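Local coordinates for putative N-acetylneuraminate lyase ([Ruminococcus] gnavus ATCC 29149, PDB 6RB7), which belongs to the dihydrodipicolinate synthetase family, enzymes built on a (beta/alpha)8 barrel, and is assembled here from four chains, at residues I55-K65 with I94-A103; E83-D91 with G304-A312. One frame throughout, in Å; residues are numbered along the deposited sequence.

Interaction 1: residues I55-K65 with I94-A103; sequences ISPEGVQGLTK and IVLENVMKVA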
ATOM      1  N   ILE A  55     -12.496  -3.530 -34.234  1.00 18.54           N
ATOM      2  CA  ILE A  55     -13.882  -3.554 -33.709  1.00 16.08           C
ATOM      3  C   ILE A  55     -14.773  -4.121 -34.813  1.00 17.90           C
ATOM      4  O   ILE A  55     -14.652  -3.686 -35.994  1.00 19.38           O
ATOM      5  CB  ILE A  55     -14.368  -2.171 -33.232  1.00 18.22           C
ATOM      6  CG1 ILE A  55     -13.575  -1.687 -32.006  1.00 22.35           C
ATOM      7  CG2 ILE A  55     -15.851  -2.224 -32.950  1.00 20.38           C
ATOM      8  CD1 ILE A  55     -13.675  -2.570 -30.828  1.00 23.23           C
ATOM      9  N   SER A  56     -15.609  -5.080 -34.452  1.00 14.76           N
ATOM     10  CA  SER A  56     -16.584  -5.712 -35.373  1.00 17.66           C
ATOM     11  C   SER A  56     -17.952  -5.076 -35.177  1.00 18.73           C
ATOM     12  O   SER A  56     -18.644  -5.349 -34.181  1.00 16.28           O
ATOM     13  CB  SER A  56     -16.629  -7.190 -35.129  1.00 19.57           C
ATOM     14  OG  SER A  56     -17.653  -7.771 -35.923  1.00 18.82           O
ATOM     15  N   PRO A  57     -18.464  -4.294 -36.145  1.00 17.52           N
ATOM     16  CA  PRO A  57     -19.844  -3.808 -36.049  1.00 19.65           C
ATOM     17  C   PRO A  57     -20.851  -4.948 -35.848  1.00 19.82           C
ATOM     18  O   PRO A  57     -21.747  -4.843 -34.989  1.00 18.03           O
ATOM     19  CB  PRO A  57     -20.040  -3.065 -37.374  1.00 22.59           C
ATOM     20  CG  PRO A  57     -18.651  -2.578 -37.689  1.00 19.58           C
ATOM     21  CD  PRO A  57     -17.746  -3.736 -37.309  1.00 21.27           C
ATOM     22  N   GLU A  58     -20.730  -6.034 -36.616  1.00 18.70           N
ATOM     23  CA  GLU A  58     -21.664  -7.184 -36.508  1.00 22.00           C
ATOM     24  C   GLU A  58     -21.523  -7.849 -35.128  1.00 17.07           C
ATOM     25  O   GLU A  58     -22.561  -8.227 -34.548  1.00 17.96           O
ATOM     26  CB  GLU A  58     -21.397  -8.180 -37.645  1.00 26.62           C
ATOM     27  CG  GLU A  58     -21.483  -7.506 -39.016  1.00 47.29           C
ATOM     28  CD  GLU A  58     -20.184  -7.089 -39.713  1.00 70.73           C
ATOM     29  OE1 GLU A  58     -19.299  -6.343 -39.116  1.00 31.06           O
ATOM     30  OE2 GLU A  58     -20.055  -7.502 -40.887  1.00 63.85           O
ATOM     31  N   GLY A  59     -20.306  -7.970 -34.609  1.00 17.46           N
ATOM     32  CA  GLY A  59     -20.067  -8.530 -33.265  1.00 15.56           C
ATOM     33  C   GLY A  59     -20.696  -7.689 -32.192  1.00 13.39           C
ATOM     34  O   GLY A  59     -21.353  -8.231 -31.286  1.00 14.20           O
ATOM     35  N   VAL A  60     -20.533  -6.371 -32.294  1.00 13.55           N
ATOM     36  CA  VAL A  60     -21.146  -5.435 -31.309  1.00 13.44           C
ATOM     37  C   VAL A  60     -22.674  -5.577 -31.361  1.00 13.63           C
ATOM     38  O   VAL A  60     -23.338  -5.659 -30.311  1.00 12.69           O
ATOM     39  CB  VAL A  60     -20.693  -3.987 -31.544  1.00 13.04           C
ATOM     40  CG1 VAL A  60     -21.510  -3.020 -30.683  1.00 12.35           C
ATOM     41  CG2 VAL A  60     -19.210  -3.785 -31.342  1.00 16.05           C
ATOM     42  N   GLN A  61     -23.259  -5.612 -32.568  1.00 14.47           N
ATOM     43  CA  GLN A  61     -24.721  -5.715 -32.660  1.00 14.06           C
ATOM     44  C   GLN A  61     -25.175  -7.052 -32.063  1.00 13.30           C
ATOM     45  O   GLN A  61     -26.183  -7.063 -31.353  1.00 14.86           O
ATOM     46  CB  GLN A  61     -25.161  -5.524 -34.111  1.00 15.65           C
ATOM     47  CG  GLN A  61     -24.914  -4.144 -34.631  1.00 15.84           C
ATOM     48  CD  GLN A  61     -25.403  -3.988 -36.052  1.00 23.41           C
ATOM     49  OE1 GLN A  61     -26.231  -4.791 -36.528  1.00 21.65           O
ATOM     50  NE2 GLN A  61     -24.835  -3.008 -36.744  1.00 25.63           N
ATOM     51  N   GLY A  62     -24.426  -8.123 -32.304  1.00 13.58           N
ATOM     52  CA  GLY A  62     -24.730  -9.458 -31.761  1.00 16.53           C
ATOM     53  C   GLY A  62     -24.785  -9.435 -30.243  1.00 15.50           C
ATOM     54  O   GLY A  62     -25.724  -9.959 -29.622  1.00 14.75           O
ATOM     55  N   LEU A  63     -23.748  -8.853 -29.636  1.00 13.74           N
ATOM     56  CA  LEU A  63     -23.701  -8.823 -28.161  1.00 12.58           C
ATOM     57  C   LEU A  63     -24.798  -7.915 -27.594  1.00 11.96           C
ATOM     58  O   LEU A  63     -25.376  -8.243 -26.548  1.00 13.10           O
ATOM     59  CB  LEU A  63     -22.303  -8.408 -27.694  1.00 13.39           C
ATOM     60  CG  LEU A  63     -22.105  -8.484 -26.183  1.00 12.63           C
ATOM     61  CD1 LEU A  63     -22.233  -9.901 -25.652  1.00 14.26           C
ATOM     62  CD2 LEU A  63     -20.758  -7.904 -25.804  1.00 14.33           C
ATOM     63  N   THR A  64     -25.152  -6.849 -28.285  1.00 12.15           N
ATOM     64  CA  THR A  64     -26.229  -5.946 -27.815  1.00 13.33           C
ATOM     65  C   THR A  64     -27.560  -6.712 -27.832  1.00 14.29           C
ATOM     66  O   THR A  64     -28.316  -6.659 -26.870  1.00 13.80           O
ATOM     67  CB  THR A  64     -26.309  -4.673 -28.654  1.00 14.20           C
ATOM     68  OG1 THR A  64     -25.029  -4.054 -28.757  1.00 13.16           O
ATOM     69  CG2 THR A  64     -27.342  -3.726 -28.109  1.00 15.01           C
ATOM     70  N   LYS A  65     -27.834  -7.430 -28.924  1.00 15.02           N
ATOM     71  CA  LYS A  65     -29.109  -8.183 -29.041  1.00 15.05           C
ATOM     72  C   LYS A  65     -29.146  -9.267 -27.964  1.00 15.19           C
ATOM     73  O   LYS A  65     -30.250  -9.570 -27.431  1.00 15.95           O
ATOM     74  CB  LYS A  65     -29.231  -8.754 -30.443  1.00 14.33           C
ATOM     75  CG  LYS A  65     -29.427  -7.686 -31.490  1.00 16.04           C
ATOM     76  CD  LYS A  65     -29.602  -8.183 -32.904  1.00 18.47           C
ATOM     77  CE  LYS A  65     -28.366  -8.895 -33.419  1.00 22.34           C
ATOM     78  NZ  LYS A  65     -28.547  -9.405 -34.809  1.00 25.13           N
ATOM     79  N   ILE A  94     -17.241   3.571 -32.801  1.00 13.67           N
ATOM     80  CA  ILE A  94     -17.823   2.449 -33.575  1.00 16.94           C
ATOM     81  C   ILE A  94     -18.595   1.520 -32.625  1.00 15.04           C
ATOM     82  O   ILE A  94     -19.732   1.133 -32.930  1.00 14.34           O
ATOM     83  CB  ILE A  94     -16.753   1.737 -34.394  1.00 15.71           C
ATOM     84  CG1 ILE A  94     -16.243   2.705 -35.486  1.00 18.36           C
ATOM     85  CG2 ILE A  94     -17.318   0.442 -34.976  1.00 16.21           C
ATOM     86  CD1 ILE A  94     -15.011   2.237 -36.162  1.00 22.29           C
ATOM     87  N   VAL A  95     -18.030   1.211 -31.456  1.00 12.58           N
ATOM     88  CA  VAL A  95     -18.760   0.342 -30.519  1.00 12.37           C
ATOM     89  C   VAL A  95     -20.103   0.984 -30.167  1.00 14.68           C
ATOM     90  O   VAL A  95     -21.153   0.320 -30.243  1.00 13.59           O
ATOM     91  CB  VAL A  95     -17.923   0.052 -29.251  1.00 13.50           C
ATOM     92  CG1 VAL A  95     -18.758  -0.610 -28.196  1.00 13.54           C
ATOM     93  CG2 VAL A  95     -16.681  -0.764 -29.593  1.00 12.91           C
ATOM     94  N   LEU A  96     -20.089   2.240 -29.725  1.00 12.33           N
ATOM     95  CA  LEU A  96     -21.320   2.849 -29.191  1.00 12.29           C
ATOM     96  C   LEU A  96     -22.360   3.016 -30.330  1.00 13.74           C
ATOM     97  O   LEU A  96     -23.532   2.771 -30.080  1.00 14.85           O
ATOM     98  CB  LEU A  96     -21.020   4.165 -28.497  1.00 12.31           C
ATOM     99  CG  LEU A  96     -22.225   4.820 -27.847  1.00 13.55           C
ATOM    100  CD1 LEU A  96     -22.786   3.940 -26.703  1.00 15.93           C
ATOM    101  CD2 LEU A  96     -21.833   6.184 -27.313  1.00 14.67           C
ATOM    102  N   GLU A  97     -21.910   3.387 -31.514  1.00 15.76           N
ATOM    103  CA  GLU A  97     -22.838   3.507 -32.667  1.00 14.78           C
ATOM    104  C   GLU A  97     -23.555   2.185 -32.899  1.00 14.98           C
ATOM    105  O   GLU A  97     -24.763   2.209 -33.141  1.00 16.71           O
ATOM    106  CB  GLU A  97     -22.057   3.953 -33.900  1.00 16.71           C
ATOM    107  CG  GLU A  97     -21.665   5.393 -33.816  1.00 18.73           C
ATOM    108  CD  GLU A  97     -20.644   5.852 -34.851  1.00 30.86           C
ATOM    109  OE1 GLU A  97     -20.244   5.041 -35.700  1.00 30.75           O
ATOM    110  OE2 GLU A  97     -20.202   7.016 -34.769  1.00 23.28           O
ATOM    111  N   ASN A  98     -22.841   1.067 -32.852  1.00 14.61           N
ATOM    112  CA  ASN A  98     -23.423  -0.264 -33.126  1.00 14.53           C
ATOM    113  C   ASN A  98     -24.298  -0.736 -31.972  1.00 16.64           C
ATOM    114  O   ASN A  98     -25.299  -1.390 -32.229  1.00 18.05           O
ATOM    115  CB  ASN A  98     -22.345  -1.221 -33.573  1.00 14.18           C
ATOM    116  CG  ASN A  98     -21.951  -0.925 -35.016  1.00 17.85           C
ATOM    117  OD1 ASN A  98     -22.719  -1.265 -35.929  1.00 18.98           O
ATOM    118  ND2 ASN A  98     -20.817  -0.253 -35.218  1.00 17.44           N
ATOM    119  N   VAL A  99     -23.999  -0.374 -30.732  1.00 12.89           N
ATOM    120  CA  VAL A  99     -24.949  -0.640 -29.622  1.00 14.33           C
ATOM    121  C   VAL A  99     -26.258   0.093 -29.882  1.00 16.61           C
ATOM    122  O   VAL A  99     -27.353  -0.493 -29.789  1.00 15.84           O
ATOM    123  CB  VAL A  99     -24.328  -0.240 -28.262  1.00 13.31           C
ATOM    124  CG1 VAL A  99     -25.401  -0.296 -27.172  1.00 14.23           C
ATOM    125  CG2 VAL A  99     -23.136  -1.141 -27.962  1.00 15.03           C
ATOM    126  N   MET A 100     -26.155   1.372 -30.168  1.00 15.81           N
ATOM    127  CA  MET A 100     -27.368   2.236 -30.235  1.00 17.65           C
ATOM    128  C   MET A 100     -28.182   1.843 -31.470  1.00 21.35           C
ATOM    129  O   MET A 100     -29.402   1.979 -31.403  1.00 22.90           O
ATOM    130  CB  MET A 100     -26.971   3.709 -30.264  1.00 19.48           C
ATOM    131  CG  MET A 100     -26.276   4.197 -28.988  1.00 17.85           C
ATOM    132  SD  MET A 100     -27.161   3.828 -27.458  1.00 19.76           S
ATOM    133  CE  MET A 100     -28.467   5.062 -27.514  1.00 20.53           C
ATOM    134  N   LYS A 101     -27.528   1.313 -32.506  1.00 19.10           N
ATOM    135  CA  LYS A 101     -28.186   0.898 -33.776  1.00 20.92           C
ATOM    136  C   LYS A 101     -29.223  -0.170 -33.467  1.00 26.40           C
ATOM    137  O   LYS A 101     -30.222  -0.204 -34.238  1.00 27.55           O
ATOM    138  CB  LYS A 101     -27.202   0.303 -34.783  1.00 27.42           C
ATOM    139  CG  LYS A 101     -26.655   1.217 -35.855  1.00 54.92           C
ATOM    140  CD  LYS A 101     -26.292   0.459 -37.131  1.00 60.53           C
ATOM    141  CE  LYS A 101     -25.339   1.227 -38.030  1.00 79.96           C
ATOM    142  NZ  LYS A 101     -23.978   1.359 -37.443  1.00 73.83           N
ATOM    143  N   VAL A 102     -28.992  -1.079 -32.517  1.00 18.70           N
ATOM    144  CA  VAL A 102     -29.858  -2.295 -32.438  1.00 21.57           C
ATOM    145  C   VAL A 102     -30.493  -2.375 -31.077  1.00 21.35           C
ATOM    146  O   VAL A 102     -31.290  -3.319 -30.882  1.00 23.41           O
ATOM    147  CB  VAL A 102     -29.130  -3.618 -32.759  1.00 20.55           C
ATOM    148  CG1 VAL A 102     -28.650  -3.653 -34.193  1.00 24.82           C
ATOM    149  CG2 VAL A 102     -27.972  -3.834 -31.850  1.00 18.90           C
ATOM    150  N   ALA A 103     -30.222  -1.476 -30.141  1.00 20.64           N
ATOM    151  CA  ALA A 103     -30.792  -1.610 -28.793  1.00 19.13           C
ATOM    152  C   ALA A 103     -32.300  -1.330 -28.779  1.00 19.27           C
ATOM    153  O   ALA A 103     -32.991  -1.770 -27.834  1.00 21.52           O
ATOM    154  CB  ALA A 103     -30.050  -0.704 -27.845  1.00 20.04           C
TER
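Two neighbouring outer helices of a (beta/alpha)8 (TIM) barrel pack here, Val60, Gln61 and Thr64 of 55-65 meeting Asn98, Val99 and Val102 of 94-103. Helices 57-70 and 89-103 follow barrel strands 41-43 and 74-77, consecutive in the chain, and their segments cross at -47° with axes 8.2 Å apart. Slim beta-branched residues suit so close an approach. Val60 sets CG1 anti to its backbone N (chi1 170°), which lays this methyl against the other helix, 3.4 Å from Val95 O and beside CB of Asn98 and CG2 of Val99. Thr64 can sit in the buried seam because its hydroxyl donates to Val60 O one turn back; the same OG1, with CG2, packs on Val99, while CB meets Val102. Just ahead of helix 57-70, Ile55 spreads CG2 and CD1 over Val95 CG2, and its CG2 also lies 3.7 Å from Ile94 CG2. Val102 points CG1 at the amide of Gln61, crossing it at about a right angle. Ser56 caps the first helix by accepting from Gly59 N, and Pro57, which needs no amide hydrogen in the first turn, rests its CB against the Asn98 amide. Asn98 brings a buried amide into the interface: its ND2 donates to Ile94 O, which fixes the amide's rotation, while OD1 also accepts a longer bond from Lys101 NZ. The extended Gln61 side chain reaches Asn98, and the two amides lie nearly coplanar; Gln61 NE2 donates to Asn98 OD1 at 2.9 Å in the carbonyl plane, with an N-H...O angle of 164°.

Interaction 2: residues E83-D91 with G304-A312; sequences ECIYQSVED and GAVREPLPA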
ATOM      1  N   GLU A  83     -12.343  -3.070 -22.481  1.00 12.08           N
ATOM      2  CA  GLU A  83     -10.976  -2.860 -23.010  1.00 11.18           C
ATOM      3  C   GLU A  83     -10.754  -1.418 -23.443  1.00 12.29           C
ATOM      4  O   GLU A  83      -9.947  -1.175 -24.326  1.00 12.09           O
ATOM      5  CB  GLU A  83     -10.663  -3.880 -24.101  1.00 12.45           C
ATOM      6  CG  GLU A  83     -10.766  -5.299 -23.582  1.00 15.06           C
ATOM      7  CD  GLU A  83     -10.607  -6.400 -24.627  1.00 16.30           C
ATOM      8  OE1 GLU A  83      -9.731  -6.258 -25.486  1.00 14.51           O
ATOM      9  OE2 GLU A  83     -11.314  -7.423 -24.516  1.00 14.17           O
ATOM     10  N   CYS A  84     -11.401  -0.460 -22.789  1.00 12.59           N
ATOM     11  CA  CYS A  84     -11.337   0.952 -23.248  1.00 13.11           C
ATOM     12  C   CYS A  84      -9.904   1.468 -23.189  1.00 11.59           C
ATOM     13  O   CYS A  84      -9.536   2.287 -24.053  1.00 13.66           O
ATOM     14  CB  CYS A  84     -12.254   1.888 -22.486  1.00 13.97           C
ATOM     15  SG  CYS A  84     -11.883   2.109 -20.736  1.00 13.78           S
ATOM     16  N   ILE A  85      -9.124   1.030 -22.211  1.00 11.19           N
ATOM     17  CA  ILE A  85      -7.708   1.449 -22.042  1.00 14.29           C
ATOM     18  C   ILE A  85      -6.981   1.212 -23.371  1.00 12.84           C
ATOM     19  O   ILE A  85      -6.069   1.927 -23.701  1.00 12.89           O
ATOM     20  CB  ILE A  85      -7.091   0.629 -20.874  1.00 14.55           C
ATOM     21  CG1 ILE A  85      -7.812   0.965 -19.567  1.00 20.40           C
ATOM     22  CG2 ILE A  85      -5.575   0.849 -20.752  1.00 19.43           C
ATOM     23  CD1 ILE A  85      -7.624   2.386 -19.148  1.00 20.65           C
ATOM     24  N   TYR A  86      -7.367   0.167 -24.100  1.00 13.64           N
ATOM     25  CA  TYR A  86      -6.647  -0.357 -25.269  1.00 11.61           C
ATOM     26  C   TYR A  86      -7.273   0.093 -26.596  1.00 11.77           C
ATOM     27  O   TYR A  86      -6.829  -0.373 -27.663  1.00 13.25           O
ATOM     28  CB  TYR A  86      -6.559  -1.874 -25.198  1.00 10.99           C
ATOM     29  CG  TYR A  86      -6.036  -2.368 -23.875  1.00 11.40           C
ATOM     30  CD1 TYR A  86      -4.787  -1.964 -23.419  1.00 13.33           C
ATOM     31  CD2 TYR A  86      -6.816  -3.119 -23.024  1.00 13.13           C
ATOM     32  CE1 TYR A  86      -4.308  -2.340 -22.187  1.00 14.35           C
ATOM     33  CE2 TYR A  86      -6.326  -3.551 -21.812  1.00 15.07           C
ATOM     34  CZ  TYR A  86      -5.080  -3.147 -21.369  1.00 15.95           C
ATOM     35  OH  TYR A  86      -4.635  -3.509 -20.122  1.00 15.55           O
ATOM     36  N   GLN A  87      -8.277   0.969 -26.546  0.50 11.66           N
ATOM     37  CA  GLN A  87      -9.054   1.351 -27.740  0.50 12.37           C
ATOM     38  C   GLN A  87      -8.785   2.801 -28.089  0.50 13.98           C
ATOM     39  O   GLN A  87      -8.481   3.590 -27.185  0.50 15.04           O
ATOM     40  CB  GLN A  87     -10.536   1.064 -27.551  0.50 12.09           C
ATOM     41  CG  GLN A  87     -10.767  -0.433 -27.654  0.50 12.57           C
ATOM     42  CD  GLN A  87     -12.189  -0.841 -27.393  0.50 15.65           C
ATOM     43  OE1 GLN A  87     -13.048   0.009 -27.159  0.50 21.37           O
ATOM     44  NE2 GLN A  87     -12.444  -2.139 -27.450  0.50 12.89           N
ATOM     45  N   SER A  88      -8.880   3.109 -29.374  1.00 15.32           N
ATOM     46  CA  SER A  88      -8.841   4.489 -29.876  1.00 16.24           C
ATOM     47  C   SER A  88     -10.203   5.149 -29.679  1.00 15.88           C
ATOM     48  O   SER A  88     -11.231   4.457 -29.460  1.00 14.22           O
ATOM     49  CB  SER A  88      -8.431   4.479 -31.325  1.00 14.61           C
ATOM     50  OG  SER A  88      -9.433   3.906 -32.121  1.00 15.53           O
ATOM     51  N   VAL A  89     -10.223   6.464 -29.831  1.00 16.05           N
ATOM     52  CA  VAL A  89     -11.500   7.219 -29.874  1.00 15.53           C
ATOM     53  C   VAL A  89     -12.368   6.630 -30.979  1.00 15.21           C
ATOM     54  O   VAL A  89     -13.557   6.390 -30.753  1.00 12.97           O
ATOM     55  CB  VAL A  89     -11.219   8.714 -30.040  1.00 17.15           C
ATOM     56  CG1 VAL A  89     -12.461   9.461 -30.413  1.00 14.33           C
ATOM     57  CG2 VAL A  89     -10.580   9.284 -28.760  1.00 18.45           C
ATOM     58  N   GLU A  90     -11.808   6.414 -32.165  1.00 15.15           N
ATOM     59  CA  GLU A  90     -12.610   5.876 -33.307  1.00 14.42           C
ATOM     60  C   GLU A  90     -13.179   4.499 -32.956  1.00 15.32           C
ATOM     61  O   GLU A  90     -14.362   4.285 -33.208  1.00 15.02           O
ATOM     62  CB  GLU A  90     -11.740   5.861 -34.559  1.00 19.40           C
ATOM     63  CG  GLU A  90     -12.454   5.272 -35.752  1.00 33.70           C
ATOM     64  CD  GLU A  90     -13.433   6.208 -36.452  1.00 56.83           C
ATOM     65  OE1 GLU A  90     -13.719   7.344 -35.931  1.00 50.19           O
ATOM     66  OE2 GLU A  90     -13.886   5.819 -37.561  1.00 57.71           O
ATOM     67  N   ASP A  91     -12.387   3.609 -32.344  1.00 13.90           N
ATOM     68  CA  ASP A  91     -12.870   2.277 -31.914  1.00 15.25           C
ATOM     69  C   ASP A  91     -14.102   2.453 -31.023  1.00 13.68           C
ATOM     70  O   ASP A  91     -15.117   1.757 -31.188  1.00 13.50           O
ATOM     71  CB  ASP A  91     -11.784   1.546 -31.124  1.00 16.31           C
ATOM     72  CG  ASP A  91     -10.577   1.026 -31.885  1.00 18.37           C
ATOM     73  OD1 ASP A  91     -10.706   0.840 -33.140  1.00 19.00           O
ATOM     74  OD2 ASP A  91      -9.506   0.819 -31.221  1.00 16.93           O
ATOM     75  N   GLY A 304     -14.361 -12.422 -30.716  1.00 15.87           N
ATOM     76  CA  GLY A 304     -12.927 -12.224 -30.966  1.00 17.50           C
ATOM     77  C   GLY A 304     -12.103 -12.442 -29.712  1.00 19.49           C
ATOM     78  O   GLY A 304     -12.569 -13.025 -28.735  1.00 19.91           O
ATOM     79  N   ALA A 305     -10.866 -12.041 -29.822  1.00 19.92           N
ATOM     80  CA  ALA A 305      -9.817 -12.263 -28.807  1.00 24.39           C
ATOM     81  C   ALA A 305      -9.877 -11.093 -27.824  1.00 20.25           C
ATOM     82  O   ALA A 305     -10.823 -10.292 -27.848  1.00 20.65           O
ATOM     83  CB  ALA A 305      -8.483 -12.286 -29.508  1.00 33.48           C
ATOM     84  N   VAL A 306      -8.884 -11.001 -26.970  1.00 15.38           N
ATOM     85  CA  VAL A 306      -8.666  -9.777 -26.176  1.00 12.53           C
ATOM     86  C   VAL A 306      -7.498  -9.020 -26.801  1.00 13.77           C
ATOM     87  O   VAL A 306      -6.615  -9.625 -27.454  1.00 14.96           O
ATOM     88  CB  VAL A 306      -8.397 -10.058 -24.681  1.00 13.18           C
ATOM     89  CG1 VAL A 306      -9.666 -10.525 -23.994  1.00 15.38           C
ATOM     90  CG2 VAL A 306      -7.242 -10.998 -24.455  1.00 13.87           C
ATOM     91  N   ARG A 307      -7.503  -7.707 -26.625  1.00 12.50           N
ATOM     92  CA  ARG A 307      -6.457  -6.866 -27.261  1.00 13.18           C
ATOM     93  C   ARG A 307      -5.181  -6.889 -26.427  1.00 11.95           C
ATOM     94  O   ARG A 307      -5.221  -6.653 -25.210  1.00 12.60           O
ATOM     95  CB  ARG A 307      -6.969  -5.451 -27.476  1.00 13.28           C
ATOM     96  CG  ARG A 307      -5.943  -4.563 -28.170  1.00 13.92           C
ATOM     97  CD  ARG A 307      -6.556  -3.287 -28.720  1.00 14.57           C
ATOM     98  NE  ARG A 307      -7.328  -3.599 -29.920  1.00 16.07           N
ATOM     99  CZ  ARG A 307      -7.963  -2.656 -30.608  1.00 14.32           C
ATOM    100  NH1 ARG A 307      -7.970  -1.414 -30.164  1.00 15.62           N
ATOM    101  NH2 ARG A 307      -8.638  -2.973 -31.707  1.00 17.12           N
ATOM    102  N   GLU A 308      -4.047  -7.098 -27.098  0.50 12.71           N
ATOM    103  CA  GLU A 308      -2.724  -7.034 -26.443  0.50 12.67           C
ATOM    104  C   GLU A 308      -2.532  -5.636 -25.892  0.50 13.45           C
ATOM    105  O   GLU A 308      -2.799  -4.651 -26.579  0.50 11.82           O
ATOM    106  CB  GLU A 308      -1.631  -7.427 -27.432  0.50 14.65           C
ATOM    107  CG  GLU A 308      -1.661  -8.918 -27.737  0.50 17.67           C
ATOM    108  CD  GLU A 308      -0.407  -9.541 -28.326  0.50 19.12           C
ATOM    109  OE1 GLU A 308       0.706  -9.121 -27.961  0.50 22.06           O
ATOM    110  OE2 GLU A 308      -0.558 -10.479 -29.134  0.50 16.92           O
ATOM    111  N   PRO A 309      -1.999  -5.454 -24.663  1.00 11.87           N
ATOM    112  CA  PRO A 309      -1.306  -6.515 -23.931  1.00 12.62           C
ATOM    113  C   PRO A 309      -2.061  -7.535 -23.083  1.00 12.90           C
ATOM    114  O   PRO A 309      -1.405  -8.356 -22.436  1.00 13.95           O
ATOM    115  CB  PRO A 309      -0.378  -5.685 -23.029  1.00 12.50           C
ATOM    116  CG  PRO A 309      -1.204  -4.427 -22.739  1.00 14.12           C
ATOM    117  CD  PRO A 309      -1.829  -4.127 -24.080  1.00 14.01           C
ATOM    118  N   LEU A 310      -3.372  -7.515 -23.084  1.00 11.92           N
ATOM    119  CA  LEU A 310      -4.095  -8.558 -22.324  1.00 12.90           C
ATOM    120  C   LEU A 310      -3.670  -9.905 -22.901  1.00 13.69           C
ATOM    121  O   LEU A 310      -3.623 -10.070 -24.130  1.00 15.39           O
ATOM    122  CB  LEU A 310      -5.594  -8.375 -22.444  1.00 12.61           C
ATOM    123  CG  LEU A 310      -6.145  -7.088 -21.846  1.00 12.70           C
ATOM    124  CD1 LEU A 310      -7.646  -7.056 -22.062  1.00 16.76           C
ATOM    125  CD2 LEU A 310      -5.795  -6.998 -20.365  1.00 15.84           C
ATOM    126  N   PRO A 311      -3.346 -10.881 -22.031  1.00 13.55           N
ATOM    127  CA  PRO A 311      -2.870 -12.172 -22.527  1.00 12.80           C
ATOM    128  C   PRO A 311      -4.005 -13.039 -23.072  1.00 14.10           C
ATOM    129  O   PRO A 311      -5.060 -13.232 -22.439  1.00 13.53           O
ATOM    130  CB  PRO A 311      -2.222 -12.797 -21.287  1.00 13.77           C
ATOM    131  CG  PRO A 311      -2.906 -12.162 -20.135  1.00 14.27           C
ATOM    132  CD  PRO A 311      -3.162 -10.740 -20.578  1.00 14.02           C
ATOM    133  N   ALA A 312      -3.697 -13.678 -24.195  1.00 15.54           N
ATOM    134  CA  ALA A 312      -4.617 -14.615 -24.869  1.00 17.39           C
ATOM    135  C   ALA A 312      -4.652 -15.954 -24.129  1.00 16.45           C
ATOM    136  O   ALA A 312      -3.698 -16.304 -23.416  1.00 15.90           O
ATOM    137  CB  ALA A 312      -4.151 -14.824 -26.295  1.00 18.61           C
TER
HETATM  138  O   HOH W   1      -9.973  -1.662 -33.794  1.00 30.79           O
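The backbone of 83-91, a short 3-10 turn leading into helix 89-103, comes nearest the irregular 304-312 loop at Tyr86 and Arg307, whose CA atoms lie 6.8 Å apart. Here the barrel's connection from strand 74-77 to helix 89-103 meets the loop before the C-terminal helix 317-335, and a capping box of Ser88 and Asp91 starts helix 89-103. Arginine suits this buried place because one guanidinium can serve several acceptors. The Arg307 chain leaves with CG anti to the backbone N (chi1 -178°) and bends at chi3, bringing NH1 to Tyr86 O and to Asp91 OD2, each in the guanidinium plane; Tyr86 O also accepts from Asn117 of a second subunit. Asp91 thus pairs charge with Arg307 while its OD2 takes Ser88 N from the opposite face of the carboxylate. Glu83 reaches with an extended chain to accept Arg307 N at OE1, 2.9 Å away, on the syn side, though tilted out of the carboxylate plane; Tyr49 OH and Lys292 also bind this carboxylate. Leu310 and Pro309 approach the Tyr86 ring obliquely from one side, its CE2 3.5 Å from Leu310 CG and its CE1 3.6 Å from CD of Pro309, a proline that follows a cis peptide bond, and Ile85 CG2 lies over the opposite face. Arg307 NH2 is held by Gly53 O and by a water, which accepts from NH2 at 2.8 Å and donates to Asp91 OD1 at 2.7 Å.

In the fold
From the N terminus, 55-65 opens the first barrel helix, the chain runs through strand 74-77 to 83-91, whose last residues begin helix 89-103, and 94-103 continues that helix; interaction 1 closes this short excursion, 28 residues between its segments. The chain then passes through the rest of the barrel and the helices after it before 304-312 returns, closing a span of 212 residues in interaction 2. The two spans cross, since 83-91 lies between the segments of interaction 1. Helix 89-103 carries both, with Ile55 packing on Asp91 where they touch. Together they tie adjacent barrel helices to the connection from strand 74-77 to helix 89-103 and the C-terminal region.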